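Local atomic coordinates of type II restriction enzyme NlaIV (Neisseria lactamica, PDB entry 6QM2), a protein that cleaves double-stranded DNA as a type II restriction endonuclease, recognising 5'-GGNNCC-3' and cutting in the middle of that sequence to leave blunt ends. Residues 157-162 and 198-203; 91-96 and 128-133; 190-195 and 231-236. All blocks are in the same frame, centred on the assembly; numbering follows the deposited sequence.

Contact 1 of 3, residues 157-162 and 198-203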
loop_
_atom_site.group_PDB
_atom_site.type_symbol
_atom_site.label_atom_id
_atom_site.label_comp_id
_atom_site.label_asym_id
_atom_site.label_seq_id
_atom_site.Cartn_x
_atom_site.Cartn_y
_atom_site.Cartn_z
ATOM N N GLY A 157 -28.217 -16.753 -1.298
ATOM C CA GLY A 157 -27.840 -17.508 -2.502
ATOM C C GLY A 157 -26.741 -18.549 -2.338
ATOM O O GLY A 157 -26.458 -19.306 -3.275
ATOM N N TRP A 158 -26.099 -18.568 -1.166
ATOM C CA TRP A 158 -25.064 -19.550 -0.830
ATOM C C TRP A 158 -25.194 -19.936 0.632
ATOM O O TRP A 158 -25.695 -19.150 1.439
ATOM C CB TRP A 158 -23.669 -18.976 -1.087
ATOM C CG TRP A 158 -23.460 -18.565 -2.499
ATOM C CD1 TRP A 158 -23.761 -17.355 -3.051
ATOM C CD2 TRP A 158 -22.928 -19.368 -3.554
ATOM N NE1 TRP A 158 -23.442 -17.351 -4.387
ATOM C CE2 TRP A 158 -22.924 -18.573 -4.723
ATOM C CE3 TRP A 158 -22.440 -20.677 -3.626
ATOM C CZ2 TRP A 158 -22.455 -19.045 -5.949
ATOM C CZ3 TRP A 158 -21.975 -21.149 -4.847
ATOM C CH2 TRP A 158 -21.987 -20.333 -5.993
ATOM N N ALA A 159 -24.727 -21.134 0.975
ATOM C CA ALA A 159 -24.832 -21.633 2.348
ATOM C C ALA A 159 -23.921 -20.876 3.312
ATOM O O ALA A 159 -24.298 -20.661 4.462
ATOM C CB ALA A 159 -24.553 -23.127 2.405
ATOM N N ILE A 160 -22.737 -20.476 2.843
ATOM C CA ILE A 160 -21.802 -19.659 3.640
ATOM C C ILE A 160 -21.562 -18.310 2.960
ATOM O O ILE A 160 -21.663 -18.204 1.734
ATOM C CB ILE A 160 -20.452 -20.390 3.906
ATOM C CG1 ILE A 160 -19.654 -19.666 5.002
ATOM C CG2 ILE A 160 -19.614 -20.531 2.633
ATOM C CD1 ILE A 160 -18.545 -20.492 5.607
ATOM N N ASN A 161 -21.262 -17.285 3.763
ATOM C CA ASN A 161 -20.985 -15.945 3.250
ATOM C C ASN A 161 -19.702 -15.927 2.433
ATOM O O ASN A 161 -18.622 -16.189 2.959
ATOM C CB ASN A 161 -20.888 -14.917 4.385
ATOM C CG ASN A 161 -20.781 -13.486 3.871
ATOM O OD1 ASN A 161 -21.343 -13.143 2.828
ATOM N ND2 ASN A 161 -20.058 -12.646 4.605
ATOM N N LEU A 162 -19.848 -15.599 1.151
ATOM C CA LEU A 162 -18.771 -15.660 0.175
ATOM C C LEU A 162 -18.592 -14.341 -0.554
ATOM O O LEU A 162 -19.455 -13.459 -0.522
ATOM C CB LEU A 162 -19.086 -16.727 -0.866
ATOM C CG LEU A 162 -19.078 -18.169 -0.379
ATOM C CD1 LEU A 162 -19.813 -19.046 -1.381
ATOM C CD2 LEU A 162 -17.657 -18.656 -0.149
ATOM N N ILE A 198 -20.190 -25.314 4.905
ATOM C CA ILE A 198 -19.054 -25.594 4.011
ATOM C C ILE A 198 -19.397 -26.772 3.103
ATOM O O ILE A 198 -19.223 -26.680 1.892
ATOM C CB ILE A 198 -17.730 -25.901 4.768
ATOM C CG1 ILE A 198 -17.248 -24.700 5.609
ATOM C CG2 ILE A 198 -16.629 -26.325 3.794
ATOM C CD1 ILE A 198 -16.777 -23.495 4.822
ATOM N N GLU A 199 -19.900 -27.859 3.690
ATOM C CA GLU A 199 -20.261 -29.060 2.927
ATOM C C GLU A 199 -21.180 -28.735 1.759
ATOM O O GLU A 199 -20.930 -29.159 0.632
ATOM C CB GLU A 199 -20.943 -30.104 3.821
ATOM C CG GLU A 199 -21.191 -31.449 3.140
ATOM C CD GLU A 199 -22.228 -32.308 3.846
ATOM O OE1 GLU A 199 -22.422 -32.156 5.077
ATOM O OE2 GLU A 199 -22.847 -33.149 3.156
ATOM N N GLU A 200 -22.246 -27.992 2.039
ATOM C CA GLU A 200 -23.238 -27.674 1.014
ATOM C C GLU A 200 -22.669 -26.704 -0.013
ATOM O O GLU A 200 -22.863 -26.894 -1.217
ATOM C CB GLU A 200 -24.526 -27.119 1.642
ATOM C CG GLU A 200 -25.710 -27.016 0.685
ATOM C CD GLU A 200 -26.034 -28.321 -0.022
ATOM O OE1 GLU A 200 -25.892 -29.400 0.598
ATOM O OE2 GLU A 200 -26.424 -28.267 -1.204
ATOM N N THR A 201 -21.949 -25.689 0.465
ATOM C CA THR A 201 -21.253 -24.743 -0.414
ATOM C C THR A 201 -20.341 -25.446 -1.424
ATOM O O THR A 201 -20.225 -24.994 -2.562
ATOM C CB THR A 201 -20.423 -23.721 0.390
ATOM O OG1 THR A 201 -21.246 -23.115 1.390
ATOM C CG2 THR A 201 -19.875 -22.623 -0.512
ATOM N N VAL A 202 -19.709 -26.545 -1.010
ATOM C CA VAL A 202 -18.879 -27.347 -1.913
ATOM C C VAL A 202 -19.701 -27.799 -3.126
ATOM O O VAL A 202 -19.238 -27.694 -4.259
ATOM C CB VAL A 202 -18.226 -28.567 -1.196
ATOM C CG1 VAL A 202 -17.601 -29.536 -2.189
ATOM C CG2 VAL A 202 -17.153 -28.112 -0.215
ATOM N N TYR A 203 -20.916 -28.285 -2.878
ATOM C CA TYR A 203 -21.815 -28.729 -3.952
ATOM C C TYR A 203 -22.396 -27.569 -4.761
ATOM O O TYR A 203 -22.497 -27.661 -5.990
ATOM C CB TYR A 203 -22.955 -29.578 -3.384
ATOM C CG TYR A 203 -23.943 -30.034 -4.432
ATOM C CD1 TYR A 203 -23.543 -30.861 -5.479
ATOM C CD2 TYR A 203 -25.273 -29.628 -4.390
ATOM C CE1 TYR A 203 -24.443 -31.280 -6.445
ATOM C CE2 TYR A 203 -26.181 -30.043 -5.353
ATOM C CZ TYR A 203 -25.760 -30.868 -6.377
ATOM O OH TYR A 203 -26.657 -31.278 -7.332
#
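Thr-201 pushes its two branches from helix 191-204 into the bend of segment 157-162, where Ala-159, Ile-160 and Leu-162 close round it. The methyl CG2 meets Leu-162 CD1 at 3.7 Å, the two side chains reaching toward each other tip to tip. Ile-160 instead passes Thr-201 at about a right angle, its CG2 branch lying 3.3 Å from Thr-201 OG1. That hydroxyl also faces Ala-159 CB at 3.5 Å, yet its hydrogen-bond partner is Ala-197 O, one turn back in the same helix, which settles the polar atom in a largely apolar setting. The contact thus lays the loop between strands 138-147 and 162-165 against one side of the helix, with Val-169 and Ile-172 of strand 168-172 packing on side chains of this segment. A further tie at the helix end comes from Gln-204, whose OE1 is hydrogen-bonded to Ala-159 N. The other branch of Ile-160 points elsewhere: CG1 stands opposite the backbone N (chi1 -166°), and the extended chain carries CD1 to within 3.6 Å of Ile-198 CD1, the two side chains crossing obliquely. Within segment 157-162, Leu-162 CD1, at the start of strand 162-165, rests 3.4 Å above one face of the Trp-158 ring, displaced toward its rim, so this methyl touches both the indole and Thr-201 CG2, which also borders the ring obliquely.

Contact 2 of 3, residues 91-96 and 128-133; sequences VKAFNR and FGYDMD
This is a pairing of neighbouring parallel strands, 88-95 and 124-132, inside the mixed five-stranded sheet of a PD-(D/E)XK-clan nuclease. The short strand segments approach to 4.8 Å and diverge by 38°, a clear twist. Ala-93 bridges to Phe-128, Phe-94 to Gly-129 and Asn-95 to Tyr-130. Four backbone bonds fix this register: Phe-128 N to Lys-92 O (2.8 Å), Phe-94 N to Phe-128 O (3.1 Å), Tyr-130 N to Phe-94 O (3.0 Å) and Arg-96 N to Tyr-130 O (2.7 Å). Gly-129 and Asp-131 turn their backbone polar groups the other way, to Asp-142 and Thr-139 of strand 138-147.

Tyr-130 leans across the pairing. With CG between the backbone N and the carbonyl carbon (chi1 72°), its ring tips over the adjacent strand, so that Asn-95 N sits 3.5 Å above one face, toward the rim, while Ala-93 CB comes to the ring edge. The Asn-95 amide stands nearly upright to this ring, 79° between planes. On the same side of the sheet Val-91 CG1 lies 3.8 Å from Phe-128 CE1, and helix 44-60 packs on this apolar row. The Phe-94 ring, on the opposite side, presents a face to Gly-129 CA.

Lys-92 directs its amine away from the pairing, to Asp-103 O, and its side chain lies about 4 Å from a bound potassium ion; it is probably the lysine of the PD-(D/E)XK motif. Arg-96 instead crosses over strand 124-132 at Gly-129, and its NE makes a salt bridge with Asp-142 of strand 138-147. The chemistry thus divides: backbone bonds and apolar contacts join the strands, leaving the ends of the Lys-92 and Arg-96 side chains to partners outside the two segments.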
loop_
_atom_site.group_PDB
_atom_site.type_symbol
_atom_site.label_atom_id
_atom_site.label_comp_id
_atom_site.label_asym_id
_atom_site.label_seq_id
_atom_site.Cartn_x
_atom_site.Cartn_y
_atom_site.Cartn_z
ATOM N N VAL A 91 -4.000 -13.833 13.413
ATOM C CA VAL A 91 -4.206 -12.422 13.752
ATOM C C VAL A 91 -4.931 -11.724 12.608
ATOM O O VAL A 91 -4.534 -11.852 11.447
ATOM C CB VAL A 91 -2.881 -11.685 14.018
ATOM C CG1 VAL A 91 -3.139 -10.225 14.394
ATOM C CG2 VAL A 91 -2.098 -12.393 15.112
ATOM N N LYS A 92 -5.985 -10.984 12.960
ATOM C CA LYS A 92 -6.777 -10.200 12.013
ATOM C C LYS A 92 -6.951 -8.776 12.524
ATOM O O LYS A 92 -7.028 -8.541 13.733
ATOM C CB LYS A 92 -8.153 -10.840 11.804
ATOM C CG LYS A 92 -8.127 -12.189 11.103
ATOM C CD LYS A 92 -7.486 -12.071 9.735
ATOM C CE LYS A 92 -7.787 -13.253 8.840
ATOM N NZ LYS A 92 -7.325 -12.929 7.468
ATOM N N ALA A 93 -7.007 -7.830 11.591
ATOM C CA ALA A 93 -7.193 -6.422 11.921
ATOM C C ALA A 93 -8.112 -5.756 10.908
ATOM O O ALA A 93 -8.032 -6.030 9.705
ATOM C CB ALA A 93 -5.853 -5.711 11.972
ATOM N N PHE A 94 -8.994 -4.894 11.410
ATOM C CA PHE A 94 -9.866 -4.086 10.566
ATOM C C PHE A 94 -10.148 -2.741 11.226
ATOM O O PHE A 94 -10.157 -2.633 12.457
ATOM C CB PHE A 94 -11.175 -4.828 10.259
ATOM C CG PHE A 94 -12.101 -4.967 11.442
ATOM C CD1 PHE A 94 -11.842 -5.896 12.439
ATOM C CD2 PHE A 94 -13.242 -4.177 11.550
ATOM C CE1 PHE A 94 -12.697 -6.033 13.526
ATOM C CE2 PHE A 94 -14.100 -4.308 12.633
ATOM C CZ PHE A 94 -13.827 -5.238 13.624
ATOM N N ASN A 95 -10.360 -1.718 10.399
ATOM C CA ASN A 95 -10.735 -0.398 10.884
ATOM C C ASN A 95 -12.132 -0.496 11.493
ATOM O O ASN A 95 -13.082 -0.868 10.804
ATOM C CB ASN A 95 -10.714 0.626 9.745
ATOM C CG ASN A 95 -11.032 2.030 10.221
ATOM O OD1 ASN A 95 -12.171 2.479 10.124
ATOM N ND2 ASN A 95 -10.033 2.719 10.762
ATOM N N ARG A 96 -12.240 -0.168 12.781
ATOM C CA ARG A 96 -13.474 -0.362 13.552
ATOM C C ARG A 96 -14.659 0.488 13.062
ATOM O O ARG A 96 -15.807 0.112 13.291
ATOM C CB ARG A 96 -13.198 -0.106 15.046
ATOM C CG ARG A 96 -14.359 -0.329 16.015
ATOM C CD ARG A 96 -14.768 -1.787 16.141
ATOM N NE ARG A 96 -16.076 -1.933 16.783
ATOM C CZ ARG A 96 -17.256 -1.736 16.187
ATOM N NH1 ARG A 96 -17.339 -1.366 14.909
ATOM N NH2 ARG A 96 -18.377 -1.905 16.882
ATOM N N PHE A 128 -8.092 -7.532 16.076
ATOM C CA PHE A 128 -7.936 -6.138 16.514
ATOM C C PHE A 128 -8.871 -5.208 15.735
ATOM O O PHE A 128 -8.698 -5.025 14.527
ATOM C CB PHE A 128 -6.497 -5.657 16.292
ATOM C CG PHE A 128 -5.475 -6.362 17.136
ATOM C CD1 PHE A 128 -4.996 -7.616 16.771
ATOM C CD2 PHE A 128 -4.960 -5.755 18.276
ATOM C CE1 PHE A 128 -4.041 -8.261 17.542
ATOM C CE2 PHE A 128 -4.006 -6.395 19.050
ATOM C CZ PHE A 128 -3.544 -7.649 18.682
ATOM N N GLY A 129 -9.852 -4.625 16.422
ATOM C CA GLY A 129 -10.665 -3.542 15.860
ATOM C C GLY A 129 -9.984 -2.208 16.115
ATOM O O GLY A 129 -10.167 -1.618 17.179
ATOM N N TYR A 130 -9.199 -1.736 15.145
ATOM C CA TYR A 130 -8.373 -0.530 15.319
ATOM C C TYR A 130 -9.040 0.745 14.800
ATOM O O TYR A 130 -10.060 0.692 14.111
ATOM C CB TYR A 130 -6.991 -0.713 14.673
ATOM C CG TYR A 130 -6.960 -0.715 13.155
ATOM C CD1 TYR A 130 -6.881 0.477 12.437
ATOM C CD2 TYR A 130 -6.971 -1.910 12.439
ATOM C CE1 TYR A 130 -6.841 0.480 11.050
ATOM C CE2 TYR A 130 -6.927 -1.918 11.052
ATOM C CZ TYR A 130 -6.864 -0.720 10.362
ATOM O OH TYR A 130 -6.818 -0.719 8.989
ATOM N N ASP A 131 -8.440 1.884 15.148
ATOM C CA ASP A 131 -8.892 3.211 14.704
ATOM C C ASP A 131 -7.699 4.160 14.621
ATOM O O ASP A 131 -6.847 4.152 15.510
ATOM C CB ASP A 131 -9.936 3.769 15.683
ATOM C CG ASP A 131 -10.560 5.078 15.207
ATOM O OD1 ASP A 131 -9.885 6.131 15.266
ATOM O OD2 ASP A 131 -11.740 5.057 14.795
ATOM N N MET A 132 -7.643 4.968 13.558
ATOM C CA MET A 132 -6.639 6.031 13.428
ATOM C C MET A 132 -7.331 7.377 13.199
ATOM O O MET A 132 -8.099 7.529 12.245
ATOM C CB MET A 132 -5.658 5.737 12.288
ATOM C CG MET A 132 -4.415 6.618 12.326
ATOM S SD MET A 132 -3.071 6.115 11.228
ATOM C CE MET A 132 -3.716 6.629 9.640
ATOM N N ASP A 133 -7.050 8.339 14.082
ATOM C CA ASP A 133 -7.605 9.704 13.993
ATOM C C ASP A 133 -6.888 10.545 12.917
ATOM O O ASP A 133 -6.015 10.036 12.204
ATOM C CB ASP A 133 -7.608 10.396 15.383
ATOM C CG ASP A 133 -6.200 10.629 15.969
ATOM O OD1 ASP A 133 -5.196 10.682 15.223
ATOM O OD2 ASP A 133 -6.106 10.770 17.209
#

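Contact 3 of 3, residues 190-195 and 231-236; sequences CLEDFV and ISIPRW
Glu-192 lies along residues 231-234, touching them from CB to its carboxylate. Its CB lies 3.8 Å from Pro-234 CD, and the next atom, CG, is 3.4 Å from Ser-232 O. A bend at chi2 (85°) then turns the chain so that CD approaches the end of Ile-231 at a slant. At the tip, OE2 is 3.6 Å from Ile-231 CG1 and also receives a weak bond from a water at 3.4 Å. The same water accepts from Ser-232 N at 2.6 Å, so the carboxylate reaches the loop backbone through a solvent bridge. Here the first turn of helix 191-204 meets the loop that leads from helix 215-227 to helix 236-239, in a part of the chain that has helices and loops but no strand. Cys-190 is the N-cap residue of the first of these helices, its SG accepting a weak capping bond from Asp-193 N. Next to the polar row, Val-195 CG1 comes within 3.6 Å of Ile-233 CD1, the side chains at about a right angle; Phe-219 of helix 215-227 packs on both residues. Glu-220 of helix 215-227 accepts from Ile-233 N, and Ser-196, the next residue of helix 191-204, bonds to Pro-234 O. Asp-193 crosses the proline ring, with OD1 3.7 Å from Pro-234 CG, while its other oxygen, OD2, is gripped by Lys-242 and Tyr-243.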
loop_
_atom_site.group_PDB
_atom_site.type_symbol
_atom_site.label_atom_id
_atom_site.label_comp_id
_atom_site.label_asym_id
_atom_site.label_seq_id
_atom_site.Cartn_x
_atom_site.Cartn_y
_atom_site.Cartn_z
ATOM N N CYS A 190 -22.473 -23.086 16.252
ATOM C CA CYS A 190 -21.464 -24.080 16.593
ATOM C C CYS A 190 -20.638 -24.493 15.375
ATOM O O CYS A 190 -20.989 -24.182 14.231
ATOM C CB CYS A 190 -22.150 -25.313 17.164
ATOM S SG CYS A 190 -23.252 -26.110 15.975
ATOM N N LEU A 191 -19.553 -25.213 15.647
ATOM C CA LEU A 191 -18.677 -25.761 14.612
ATOM C C LEU A 191 -19.421 -26.633 13.597
ATOM O O LEU A 191 -19.184 -26.518 12.399
ATOM C CB LEU A 191 -17.549 -26.574 15.259
ATOM C CG LEU A 191 -16.612 -27.367 14.347
ATOM C CD1 LEU A 191 -15.943 -26.449 13.343
ATOM C CD2 LEU A 191 -15.572 -28.099 15.177
ATOM N N GLU A 192 -20.315 -27.495 14.075
ATOM C CA GLU A 192 -21.000 -28.459 13.203
ATOM C C GLU A 192 -21.809 -27.758 12.111
ATOM O O GLU A 192 -21.800 -28.190 10.954
ATOM C CB GLU A 192 -21.911 -29.406 14.007
ATOM C CG GLU A 192 -21.183 -30.454 14.853
ATOM C CD GLU A 192 -20.740 -29.967 16.231
ATOM O OE1 GLU A 192 -20.995 -28.792 16.585
ATOM O OE2 GLU A 192 -20.125 -30.771 16.969
ATOM N N ASP A 193 -22.487 -26.671 12.487
ATOM C CA ASP A 193 -23.295 -25.883 11.547
ATOM C C ASP A 193 -22.430 -25.186 10.496
ATOM O O ASP A 193 -22.756 -25.224 9.310
ATOM C CB ASP A 193 -24.159 -24.851 12.290
ATOM C CG ASP A 193 -25.268 -25.490 13.133
ATOM O OD1 ASP A 193 -25.427 -26.728 13.124
ATOM O OD2 ASP A 193 -25.994 -24.738 13.814
ATOM N N PHE A 194 -21.338 -24.556 10.937
ATOM C CA PHE A 194 -20.335 -23.975 10.025
ATOM C C PHE A 194 -19.861 -25.004 8.993
ATOM O O PHE A 194 -19.850 -24.730 7.795
ATOM C CB PHE A 194 -19.141 -23.417 10.820
ATOM C CG PHE A 194 -17.982 -22.951 9.966
ATOM C CD1 PHE A 194 -17.978 -21.682 9.407
ATOM C CD2 PHE A 194 -16.886 -23.777 9.734
ATOM C CE1 PHE A 194 -16.912 -21.250 8.628
ATOM C CE2 PHE A 194 -15.820 -23.349 8.954
ATOM C CZ PHE A 194 -15.832 -22.084 8.400
ATOM N N VAL A 195 -19.494 -26.190 9.468
ATOM C CA VAL A 195 -19.005 -27.253 8.595
ATOM C C VAL A 195 -20.117 -27.719 7.655
ATOM O O VAL A 195 -19.851 -27.994 6.479
ATOM C CB VAL A 195 -18.417 -28.441 9.400
ATOM C CG1 VAL A 195 -18.069 -29.617 8.487
ATOM C CG2 VAL A 195 -17.178 -28.001 10.176
ATOM N N ILE A 231 -17.850 -36.904 15.063
ATOM C CA ILE A 231 -18.594 -35.651 14.952
ATOM C C ILE A 231 -19.730 -35.853 13.949
ATOM O O ILE A 231 -19.547 -36.504 12.914
ATOM C CB ILE A 231 -17.675 -34.465 14.559
ATOM C CG1 ILE A 231 -18.386 -33.127 14.796
ATOM C CG2 ILE A 231 -17.192 -34.573 13.114
ATOM C CD1 ILE A 231 -17.491 -31.921 14.602
ATOM N N SER A 232 -20.905 -35.319 14.280
ATOM C CA SER A 232 -22.085 -35.425 13.428
ATOM C C SER A 232 -22.382 -34.063 12.794
ATOM O O SER A 232 -22.777 -33.112 13.484
ATOM C CB SER A 232 -23.283 -35.938 14.231
ATOM O OG SER A 232 -24.261 -36.491 13.364
ATOM N N ILE A 233 -22.160 -33.979 11.482
ATOM C CA ILE A 233 -22.434 -32.775 10.703
ATOM C C ILE A 233 -23.881 -32.850 10.221
ATOM O O ILE A 233 -24.215 -33.736 9.435
ATOM C CB ILE A 233 -21.484 -32.656 9.481
ATOM C CG1 ILE A 233 -20.010 -32.687 9.923
ATOM C CG2 ILE A 233 -21.789 -31.399 8.668
ATOM C CD1 ILE A 233 -19.628 -31.651 10.967
ATOM N N PRO A 234 -24.751 -31.932 10.682
ATOM C CA PRO A 234 -26.137 -31.980 10.195
ATOM C C PRO A 234 -26.252 -31.622 8.712
ATOM O O PRO A 234 -25.356 -30.973 8.168
ATOM C CB PRO A 234 -26.852 -30.938 11.059
ATOM C CG PRO A 234 -25.784 -29.999 11.496
ATOM C CD PRO A 234 -24.533 -30.815 11.623
ATOM N N ARG A 235 -27.330 -32.069 8.068
ATOM C CA ARG A 235 -27.624 -31.658 6.691
ATOM C C ARG A 235 -27.964 -30.173 6.706
ATOM O O ARG A 235 -28.653 -29.709 7.614
ATOM C CB ARG A 235 -28.785 -32.456 6.096
ATOM C CG ARG A 235 -28.449 -33.899 5.744
ATOM C CD ARG A 235 -29.485 -34.523 4.806
ATOM N NE ARG A 235 -30.871 -34.290 5.252
ATOM C CZ ARG A 235 -31.805 -33.552 4.629
ATOM N NH1 ARG A 235 -33.016 -33.442 5.179
ATOM N NH2 ARG A 235 -31.573 -32.927 3.468
ATOM N N TRP A 236 -27.465 -29.430 5.719
ATOM C CA TRP A 236 -27.677 -27.976 5.664
ATOM C C TRP A 236 -29.155 -27.623 5.521
ATOM O O TRP A 236 -29.627 -26.670 6.142
ATOM C CB TRP A 236 -26.876 -27.346 4.522
ATOM C CG TRP A 236 -27.107 -25.866 4.366
ATOM C CD1 TRP A 236 -27.672 -25.232 3.297
ATOM C CD2 TRP A 236 -26.791 -24.844 5.317
ATOM N NE1 TRP A 236 -27.716 -23.875 3.517
ATOM C CE2 TRP A 236 -27.183 -23.610 4.751
ATOM C CE3 TRP A 236 -26.206 -24.847 6.587
ATOM C CZ2 TRP A 236 -27.013 -22.389 5.412
ATOM C CZ3 TRP A 236 -26.034 -23.629 7.250
ATOM C CH2 TRP A 236 -26.439 -22.418 6.659
HETATM O O HOH W 1 -21.439 -33.815 16.387
#

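How the contacts relate
Contacts 1 and 3 are neighbours, with centres 13 Å apart, and both use helix 191-204: contact 3 takes its first turn and contact 1 residues 198-203 further on. Their segments alternate along the chain. They also touch, Ile-160 CD1 lying 3.5 Å from Phe-194 CE1 and the Trp-236 ring packing against Ala-159 and Glu-200, so loop 157-162 and segment 231-236 are gathered round one helix. Contact 2 closes earlier in the sequence, near the bound metal ions, its centre about 28 Å from that of contact 1 and 31 Å from that of contact 3. Contact 2 thus belongs to the sheet of the nuclease fold, while contacts 1 and 3 build a distant, mostly helical part that also borders the small three-stranded sheet.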